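Local coordinates for bifunctional protein PutA (Bradyrhizobium diazoefficiens, PDB 6BSN) that probably oxidises proline to glutamate in two steps, with an FAD-dependent proline dehydrogenase and an NAD-dependent aldehyde dehydrogenase joined in one chain, at residues A[783-788]-A[944-949]; A[795-800]-A[890-895]; A[916-921]-A[938-943]. The protein carries 1 engineered substitution. All coordinates share one frame; numbering follows the deposited sequence.

Contact 1. Residues A[783-788]-A[944-949]; sequences VTSAFR and RNMIGA. With PRO (proline), chain D.
S785 OG accepts the backbone N-H of M946 at 2.9 Å, fastening the end of helix 775-787 to the 944-949 loop. A serine suits the spot because its short hydroxyl, lying beside its own backbone N (chi1 -55°), can also bond to the carbonyl of D781 one turn back. Next to it the methyl CG2 of T784 meets I947 CD1 at 3.5 Å, a tight contact, and touches N945 ND2, while N945 CB rests against S785 OG. I947 CD1 also lies over one face of the R788 guanidinium, offset toward its rim, and R788 CB and CG touch this methyl too; the charge itself is paired with D606.

The other end of the N945 amide works within its own loop: OD1 accepts I947 N at 3.1 Å, which makes an Asx turn, and R944 NH1 from the opposite face of the amide plane, while R944 NE holds N945 O. Were N945 replaced by an alanine, I947 N and R944 NH1 would probably lose their shared acceptor and the turn would be set free to shift. R944 is itself paired with E641 of the second subunit.

The turn leads directly into G948 N and A949 N, which bond to PRO OXT and PRO O, each at 2.9 Å. With R793 and S795 completing the grip on this carboxylate, the loop is consistent with the aldehyde-anchor loop of P5C dehydrogenases.

Contact 2. Residues A[795-800]-A[890-895]; sequences SALRLL and PILHVV. With PRO (proline), chain D.
H893 grips R798 O twice, through its backbone N at 3.0 Å and through ring ND1 at 3.1 Å. The ring nitrogen arrives in the carbonyl plane with the oxygen close to the plane of the imidazole, whereas the backbone N-H comes from above the carbonyl plane. With CG beside the backbone N (chi1 -53°), the ring swings back toward the neighbouring strand; its far nitrogen, NE2, bonds to H848. Histidine fits because its two ring nitrogens can serve partners on two elements at once.

From here the strands close up as parallel neighbours, their axes 20° apart. L800 N reaches H893 O at 2.6 Å and V895 N reaches L800 O at 2.7 Å, both short and nearly straight. Leucines and valines fill the two sides of this tight part. L800 and V894 lie side by side, pointing the same way, with L892 CD1 touching L800 CB and also reaching L797 CG at 3.9 Å. On the other side L799 CD1 meets V895 CG2 and the CB of H893. The branched residues suit a buried sheet, where they cover the backbone bonds with hydrocarbon.

Toward the N-terminal end the pairing is looser. S795 and A796 have diverged from strand 891-897, and S795 OG instead donates to PRO OXT at 2.6 Å. This looser end opens on a ligand pocket, not on solvent: all the touching residues are buried. The guanidinium of R798 also turns away from the partner strand, with A796 CB over one face of it and G791 O as a bonded partner.

Since H893 ND1 is the donor to R798 O, that nitrogen carries a proton; if the ring is neutral, NE2 is then likely to be the acceptor toward H848.

Contact 3. Residues A[916-921]-A[938-943]; sequences LTLGVH and GNIYVN
Strands 917-921 and 939-942 run parallel, the axes of these short segments approaching to 4.7 Å with 21° between their directions, and five backbone hydrogen bonds alternate between them, from N939 N to L916 O through to N943 N to V920 O.

On one side of the sheet T917 CG2 lies at the edge of the Y941 ring, 4.1 Å from CE1, and beside the CB of N939. The torsion that places OG1 between the backbone N and the carbonyl carbon (chi1 60°) leaves this methyl facing the partner strand and lets the hydroxyl bond to S795 O. Between T917 and H921, G919 brings only hydrogen beside Y941. N939 turns its amide to the loop beyond, where P955 O and G957 N satisfy it.

The opposite side is aliphatic: V920 CG2 meets I940 CG2 at 4.1 Å, the two side chains pointing the same way, and L918 CD2 approaches I940 CG1. The beta-branched V920, I940 and V942 suit this layer because they are compact and stiff beside the extended backbone. Helix 925-934 packs on it through I928, I931 and I932, completing a beta-alpha-beta crossover of the aldehyde dehydrogenase domain.

At the C-terminal end the backbone of N943 takes up a left-handed conformation, and its CA sits over the face of the H921 ring, 3.7 Å from the centroid and 13° off the normal, a CH-pi contact. Its amide stands steeply to that ring, with ND2 bonded to S922 O. Strand 939-942 pairs along its other edge with a strand of the second subunit, which carries the sheet across the interface.

Followed from the N terminus, helix 775-787 opens contact 1 with 783-788 and leads within a few residues to 795-800, the first half of contact 2. Contact 2 closes at 890-895, and contact 3 then opens at 916-921 and closes at 938-943 after a single helix. Contact 1 closes last, at 944-949, so contacts 2 and 3 stand in series inside its loop and none cross. Contacts 2 and 3 belong to one sheet, with strand 765-769 between them. Contact 1 ties helix 775-787 to the loop after strand 939-942; S785 O also bonds to L797 N of contact 2, and both contacts share the bound proline.

Contact 1. Residues A[783-788]-A[944-949]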
loop_
_atom_site.group_PDB
_atom_site.type_symbol
_atom_site.label_atom_id
_atom_site.label_comp_id
_atom_site.label_asym_id
_atom_site.label_seq_id
_atom_site.Cartn_x
_atom_site.Cartn_y
_atom_site.Cartn_z
ATOM N N VAL A 783 -35.850 36.482 2.166
ATOM C CA VAL A 783 -36.295 37.132 0.932
ATOM C C VAL A 783 -36.082 36.198 -0.257
ATOM O O VAL A 783 -36.957 36.030 -1.111
ATOM C CB VAL A 783 -35.569 38.485 0.756
ATOM C CG1 VAL A 783 -35.675 39.010 -0.672
ATOM C CG2 VAL A 783 -36.160 39.517 1.720
ATOM N N THR A 784 -34.914 35.563 -0.309
ATOM C CA THR A 784 -34.613 34.623 -1.380
ATOM C C THR A 784 -35.542 33.415 -1.333
ATOM O O THR A 784 -36.163 33.049 -2.335
ATOM C CB THR A 784 -33.156 34.179 -1.270
ATOM O OG1 THR A 784 -32.307 35.277 -1.616
ATOM C CG2 THR A 784 -32.901 33.040 -2.219
ATOM N N SER A 785 -35.631 32.770 -0.174
ATOM C CA SER A 785 -36.382 31.528 -0.082
ATOM C C SER A 785 -37.865 31.742 -0.326
ATOM O O SER A 785 -38.544 30.842 -0.844
ATOM C CB SER A 785 -36.144 30.893 1.286
ATOM O OG SER A 785 -34.741 30.735 1.489
ATOM N N ALA A 786 -38.395 32.908 0.039
ATOM C CA ALA A 786 -39.833 33.087 -0.078
ATOM C C ALA A 786 -40.230 33.732 -1.395
ATOM O O ALA A 786 -41.357 33.522 -1.852
ATOM C CB ALA A 786 -40.373 33.940 1.090
ATOM N N PHE A 787 -39.346 34.534 -2.012
ATOM C CA PHE A 787 -39.763 35.392 -3.121
ATOM C C PHE A 787 -39.036 35.146 -4.436
ATOM O O PHE A 787 -39.586 35.489 -5.486
ATOM C CB PHE A 787 -39.621 36.877 -2.737
ATOM C CG PHE A 787 -40.395 37.265 -1.490
ATOM C CD1 PHE A 787 -41.698 36.821 -1.294
ATOM C CD2 PHE A 787 -39.814 38.060 -0.507
ATOM C CE1 PHE A 787 -42.424 37.185 -0.138
ATOM C CE2 PHE A 787 -40.532 38.415 0.647
ATOM C CZ PHE A 787 -41.839 37.974 0.826
ATOM N N ARG A 788 -37.850 34.539 -4.423
ATOM C CA ARG A 788 -37.230 34.095 -5.665
ATOM C C ARG A 788 -38.193 33.217 -6.460
ATOM O O ARG A 788 -38.914 32.395 -5.893
ATOM C CB ARG A 788 -35.942 33.329 -5.357
ATOM C CG ARG A 788 -35.377 32.529 -6.504
ATOM C CD ARG A 788 -34.213 33.258 -7.130
ATOM N NE ARG A 788 -32.972 32.986 -6.424
ATOM C CZ ARG A 788 -32.064 32.096 -6.813
ATOM N NH1 ARG A 788 -30.959 31.927 -6.094
ATOM N NH2 ARG A 788 -32.245 31.394 -7.929
ATOM N N ARG A 944 -28.576 29.318 5.826
ATOM C CA ARG A 944 -28.557 29.693 4.414
ATOM C C ARG A 944 -29.981 29.594 3.887
ATOM O O ARG A 944 -30.903 29.182 4.600
ATOM C CB ARG A 944 -27.603 28.819 3.592
ATOM C CG ARG A 944 -27.832 27.310 3.730
ATOM C CD ARG A 944 -27.407 26.564 2.448
ATOM N NE ARG A 944 -28.369 26.758 1.361
ATOM C CZ ARG A 944 -28.254 26.223 0.143
ATOM N NH1 ARG A 944 -29.204 26.442 -0.766
ATOM N NH2 ARG A 944 -27.188 25.475 -0.173
ATOM N N ASN A 945 -30.170 29.989 2.635
ATOM C CA ASN A 945 -31.526 29.910 2.118
ATOM C C ASN A 945 -31.934 28.437 1.888
ATOM O O ASN A 945 -31.129 27.506 1.994
ATOM C CB ASN A 945 -31.655 30.755 0.852
ATOM C CG ASN A 945 -30.951 30.145 -0.340
ATOM O OD1 ASN A 945 -31.060 28.944 -0.584
ATOM N ND2 ASN A 945 -30.252 30.981 -1.115
ATOM N N MET A 946 -33.203 28.234 1.553
ATOM C CA MET A 946 -33.791 26.896 1.522
ATOM C C MET A 946 -34.008 26.361 0.109
ATOM O O MET A 946 -34.637 25.313 -0.056
ATOM C CB MET A 946 -35.121 26.906 2.280
ATOM C CG MET A 946 -34.983 27.251 3.751
ATOM S SD MET A 946 -36.504 27.900 4.480
ATOM C CE MET A 946 -37.735 26.654 4.036
ATOM N N ILE A 947 -33.500 27.046 -0.911
ATOM C CA ILE A 947 -33.882 26.790 -2.289
ATOM C C ILE A 947 -32.638 26.462 -3.126
ATOM O O ILE A 947 -31.498 26.612 -2.688
ATOM C CB ILE A 947 -34.642 27.984 -2.896
ATOM C CG1 ILE A 947 -33.727 29.205 -2.928
ATOM C CG2 ILE A 947 -35.928 28.280 -2.132
ATOM C CD1 ILE A 947 -34.292 30.287 -3.777
ATOM N N GLY A 948 -32.878 26.057 -4.364
ATOM C CA GLY A 948 -31.770 25.767 -5.270
ATOM C C GLY A 948 -30.941 24.544 -4.916
ATOM O O GLY A 948 -29.712 24.591 -5.022
ATOM N N ALA A 949 -31.582 23.439 -4.517
ATOM C CA ALA A 949 -30.844 22.205 -4.256
ATOM C C ALA A 949 -29.979 21.824 -5.456
ATOM O O ALA A 949 -30.381 21.982 -6.613
ATOM C CB ALA A 949 -31.812 21.072 -3.910
HETATM N N PRO D . -35.468 22.137 -6.926
HETATM C CA PRO D . -36.193 23.268 -6.364
HETATM C C PRO D . -35.348 23.961 -5.283
HETATM O O PRO D . -34.494 23.308 -4.641
HETATM C CB PRO D . -37.508 22.800 -5.792
HETATM C CG PRO D . -37.666 21.395 -6.371
HETATM C CD PRO D . -36.204 20.935 -6.683
HETATM O OXT PRO D . -35.519 25.175 -5.034
HETATM O O HOH W 1 -30.016 34.140 0.151
#

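Contact 2. Residues A[795-800]-A[890-895]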
loop_
_atom_site.group_PDB
_atom_site.type_symbol
_atom_site.label_atom_id
_atom_site.label_comp_id
_atom_site.label_asym_id
_atom_site.label_seq_id
_atom_site.Cartn_x
_atom_site.Cartn_y
_atom_site.Cartn_z
ATOM N N SER A 795 -39.792 24.099 -2.720
ATOM C CA SER A 795 -38.891 24.298 -1.591
ATOM C C SER A 795 -39.080 25.639 -0.878
ATOM O O SER A 795 -38.411 25.882 0.134
ATOM C CB SER A 795 -37.452 24.239 -2.090
ATOM O OG SER A 795 -37.266 25.241 -3.094
ATOM N N ALA A 796 -39.915 26.524 -1.406
ATOM C CA ALA A 796 -39.922 27.913 -0.965
ATOM C C ALA A 796 -40.365 28.038 0.486
ATOM O O ALA A 796 -41.171 27.251 0.989
ATOM C CB ALA A 796 -40.852 28.743 -1.847
ATOM N N LEU A 797 -39.822 29.050 1.158
ATOM C CA LEU A 797 -40.217 29.354 2.527
ATOM C C LEU A 797 -41.640 29.901 2.541
ATOM O O LEU A 797 -41.931 30.877 1.851
ATOM C CB LEU A 797 -39.250 30.370 3.128
ATOM C CG LEU A 797 -39.632 30.983 4.473
ATOM C CD1 LEU A 797 -39.809 29.876 5.513
ATOM C CD2 LEU A 797 -38.558 31.964 4.907
ATOM N N ARG A 798 -42.526 29.269 3.316
ATOM C CA ARG A 798 -43.897 29.722 3.493
ATOM C C ARG A 798 -44.173 30.267 4.882
ATOM O O ARG A 798 -45.096 31.067 5.044
ATOM C CB ARG A 798 -44.899 28.588 3.220
ATOM C CG ARG A 798 -44.646 27.802 1.950
ATOM C CD ARG A 798 -44.649 28.718 0.743
ATOM N NE ARG A 798 -44.552 27.955 -0.497
ATOM C CZ ARG A 798 -44.418 28.504 -1.701
ATOM N NH1 ARG A 798 -44.349 27.740 -2.785
ATOM N NH2 ARG A 798 -44.364 29.820 -1.824
ATOM N N LEU A 799 -43.433 29.821 5.888
ATOM C CA LEU A 799 -43.773 30.121 7.274
ATOM C C LEU A 799 -42.496 30.405 8.064
ATOM O O LEU A 799 -41.733 29.482 8.350
ATOM C CB LEU A 799 -44.541 28.949 7.871
ATOM C CG LEU A 799 -45.036 29.073 9.306
ATOM C CD1 LEU A 799 -45.947 30.275 9.439
ATOM C CD2 LEU A 799 -45.750 27.800 9.699
ATOM N N LEU A 800 -42.271 31.667 8.445
ATOM C CA LEU A 800 -41.113 32.058 9.254
ATOM C C LEU A 800 -41.497 32.107 10.730
ATOM O O LEU A 800 -42.438 32.812 11.102
ATOM C CB LEU A 800 -40.566 33.420 8.815
ATOM C CG LEU A 800 -39.493 34.131 9.659
ATOM C CD1 LEU A 800 -38.183 33.322 9.778
ATOM C CD2 LEU A 800 -39.203 35.460 9.020
ATOM N N PRO A 890 -45.470 34.278 -4.013
ATOM C CA PRO A 890 -44.516 35.059 -3.196
ATOM C C PRO A 890 -45.167 35.626 -1.939
ATOM O O PRO A 890 -45.245 36.837 -1.737
ATOM C CB PRO A 890 -44.075 36.155 -4.173
ATOM C CG PRO A 890 -45.331 36.433 -4.990
ATOM C CD PRO A 890 -46.063 35.086 -5.103
ATOM N N ILE A 891 -45.636 34.734 -1.071
ATOM C CA ILE A 891 -46.477 35.102 0.063
ATOM C C ILE A 891 -45.865 34.460 1.308
ATOM O O ILE A 891 -45.993 33.251 1.525
ATOM C CB ILE A 891 -47.939 34.676 -0.129
ATOM C CG1 ILE A 891 -48.512 35.287 -1.407
ATOM C CG2 ILE A 891 -48.794 35.135 1.064
ATOM C CD1 ILE A 891 -49.867 34.700 -1.799
ATOM N N LEU A 892 -45.198 35.269 2.121
ATOM C CA LEU A 892 -44.562 34.804 3.346
ATOM C C LEU A 892 -45.510 34.975 4.528
ATOM O O LEU A 892 -46.203 35.988 4.637
ATOM C CB LEU A 892 -43.278 35.599 3.603
ATOM C CG LEU A 892 -42.579 35.398 4.932
ATOM C CD1 LEU A 892 -42.019 33.984 4.994
ATOM C CD2 LEU A 892 -41.481 36.442 5.102
ATOM N N HIS A 893 -45.521 33.991 5.419
ATOM C CA HIS A 893 -46.251 34.071 6.672
ATOM C C HIS A 893 -45.256 33.999 7.824
ATOM O O HIS A 893 -44.291 33.235 7.764
ATOM C CB HIS A 893 -47.301 32.946 6.772
ATOM C CG HIS A 893 -48.228 32.876 5.592
ATOM N ND1 HIS A 893 -47.866 32.298 4.393
ATOM C CD2 HIS A 893 -49.492 33.333 5.423
ATOM C CE1 HIS A 893 -48.875 32.389 3.542
ATOM N NE2 HIS A 893 -49.871 33.015 4.140
ATOM N N VAL A 894 -45.483 34.800 8.875
ATOM C CA VAL A 894 -44.529 34.940 9.975
ATOM C C VAL A 894 -45.250 34.763 11.303
ATOM O O VAL A 894 -46.299 35.372 11.536
ATOM C CB VAL A 894 -43.813 36.305 9.928
ATOM C CG1 VAL A 894 -42.743 36.387 11.009
ATOM C CG2 VAL A 894 -43.232 36.553 8.525
ATOM N N VAL A 895 -44.687 33.936 12.175
ATOM C CA VAL A 895 -45.161 33.756 13.543
ATOM C C VAL A 895 -44.009 34.106 14.479
ATOM O O VAL A 895 -42.900 33.576 14.324
ATOM C CB VAL A 895 -45.643 32.310 13.794
ATOM C CG1 VAL A 895 -45.937 32.072 15.281
ATOM C CG2 VAL A 895 -46.840 31.964 12.907
HETATM N N PRO D . -35.468 22.137 -6.926
HETATM C CA PRO D . -36.193 23.268 -6.364
HETATM C C PRO D . -35.348 23.961 -5.283
HETATM O O PRO D . -34.494 23.308 -4.641
HETATM C CB PRO D . -37.508 22.800 -5.792
HETATM C CG PRO D . -37.666 21.395 -6.371
HETATM C CD PRO D . -36.204 20.935 -6.683
HETATM O OXT PRO D . -35.519 25.175 -5.034
#

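Contact 3. Residues A[916-921]-A[938-943]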
loop_
_atom_site.group_PDB
_atom_site.type_symbol
_atom_site.label_atom_id
_atom_site.label_comp_id
_atom_site.label_asym_id
_atom_site.label_seq_id
_atom_site.Cartn_x
_atom_site.Cartn_y
_atom_site.Cartn_z
ATOM N N LEU A 916 -40.865 18.937 3.505
ATOM C CA LEU A 916 -39.975 19.063 2.356
ATOM C C LEU A 916 -38.715 19.843 2.739
ATOM O O LEU A 916 -37.644 19.249 2.862
ATOM C CB LEU A 916 -40.703 19.719 1.176
ATOM C CG LEU A 916 -39.994 19.658 -0.183
ATOM C CD1 LEU A 916 -39.438 18.240 -0.482
ATOM C CD2 LEU A 916 -40.922 20.094 -1.293
ATOM N N THR A 917 -38.803 21.164 2.912
ATOM C CA THR A 917 -37.647 21.921 3.390
ATOM C C THR A 917 -37.929 22.570 4.744
ATOM O O THR A 917 -39.083 22.783 5.144
ATOM C CB THR A 917 -37.195 22.989 2.385
ATOM O OG1 THR A 917 -38.261 23.910 2.141
ATOM C CG2 THR A 917 -36.797 22.334 1.062
ATOM N N LEU A 918 -36.835 22.878 5.440
ATOM C CA LEU A 918 -36.852 23.511 6.756
ATOM C C LEU A 918 -35.572 24.328 6.901
ATOM O O LEU A 918 -34.475 23.786 6.747
ATOM C CB LEU A 918 -36.949 22.458 7.865
ATOM C CG LEU A 918 -36.660 23.030 9.252
ATOM C CD1 LEU A 918 -37.765 23.994 9.651
ATOM C CD2 LEU A 918 -36.528 21.934 10.270
ATOM N N GLY A 919 -35.701 25.618 7.201
ATOM C CA GLY A 919 -34.549 26.472 7.450
ATOM C C GLY A 919 -34.353 26.672 8.944
ATOM O O GLY A 919 -35.320 26.824 9.690
ATOM N N VAL A 920 -33.093 26.654 9.376
ATOM C CA VAL A 920 -32.737 26.900 10.771
ATOM C C VAL A 920 -31.636 27.950 10.761
ATOM O O VAL A 920 -30.575 27.727 10.166
ATOM C CB VAL A 920 -32.253 25.643 11.519
ATOM C CG1 VAL A 920 -32.115 25.943 13.033
ATOM C CG2 VAL A 920 -33.165 24.432 11.282
ATOM N N HIS A 921 -31.901 29.097 11.392
ATOM C CA HIS A 921 -30.928 30.177 11.514
ATOM C C HIS A 921 -30.607 30.354 12.989
ATOM O O HIS A 921 -31.462 30.783 13.777
ATOM C CB HIS A 921 -31.454 31.463 10.897
ATOM C CG HIS A 921 -31.026 31.659 9.482
ATOM N ND1 HIS A 921 -29.960 32.462 9.136
ATOM C CD2 HIS A 921 -31.495 31.132 8.328
ATOM C CE1 HIS A 921 -29.814 32.446 7.825
ATOM N NE2 HIS A 921 -30.726 31.640 7.311
ATOM N N GLY A 938 -37.281 16.540 4.875
ATOM C CA GLY A 938 -36.315 15.904 3.983
ATOM C C GLY A 938 -35.050 16.718 3.740
ATOM O O GLY A 938 -33.973 16.155 3.547
ATOM N N ASN A 939 -35.166 18.042 3.691
ATOM C CA ASN A 939 -34.022 18.916 3.418
ATOM C C ASN A 939 -33.996 20.001 4.475
ATOM O O ASN A 939 -34.918 20.824 4.546
ATOM C CB ASN A 939 -34.091 19.530 2.018
ATOM C CG ASN A 939 -33.730 18.517 0.918
ATOM O OD1 ASN A 939 -34.562 17.713 0.512
ATOM N ND2 ASN A 939 -32.499 18.588 0.415
ATOM N N ILE A 940 -32.957 19.976 5.304
ATOM C CA ILE A 940 -32.757 20.942 6.375
ATOM C C ILE A 940 -31.578 21.824 5.979
ATOM O O ILE A 940 -30.473 21.327 5.706
ATOM C CB ILE A 940 -32.550 20.240 7.730
ATOM C CG1 ILE A 940 -33.822 19.436 8.072
ATOM C CG2 ILE A 940 -32.242 21.249 8.841
ATOM C CD1 ILE A 940 -33.698 18.468 9.229
ATOM N N TYR A 941 -31.827 23.129 5.910
ATOM C CA TYR A 941 -30.834 24.122 5.507
ATOM C C TYR A 941 -30.544 25.022 6.698
ATOM O O TYR A 941 -31.458 25.679 7.217
ATOM C CB TYR A 941 -31.347 24.958 4.338
ATOM C CG TYR A 941 -31.434 24.243 3.015
ATOM C CD1 TYR A 941 -32.643 23.776 2.540
ATOM C CD2 TYR A 941 -30.303 24.081 2.211
ATOM C CE1 TYR A 941 -32.738 23.158 1.315
ATOM C CE2 TYR A 941 -30.382 23.446 0.994
ATOM C CZ TYR A 941 -31.605 22.983 0.541
ATOM O OH TYR A 941 -31.703 22.343 -0.687
ATOM N N VAL A 942 -29.290 25.039 7.132
ATOM C CA VAL A 942 -28.868 25.723 8.351
ATOM C C VAL A 942 -28.057 26.954 7.966
ATOM O O VAL A 942 -27.007 26.841 7.319
ATOM C CB VAL A 942 -28.058 24.790 9.259
ATOM C CG1 VAL A 942 -27.674 25.507 10.544
ATOM C CG2 VAL A 942 -28.877 23.550 9.565
ATOM N N ASN A 943 -28.568 28.130 8.333
ATOM C CA ASN A 943 -27.880 29.407 8.149
ATOM C C ASN A 943 -27.633 29.714 6.677
ATOM O O ASN A 943 -26.609 30.296 6.311
ATOM C CB ASN A 943 -26.570 29.451 8.945
ATOM C CG ASN A 943 -26.817 29.515 10.432
ATOM O OD1 ASN A 943 -27.770 30.151 10.880
ATOM N ND2 ASN A 943 -25.994 28.819 11.206
#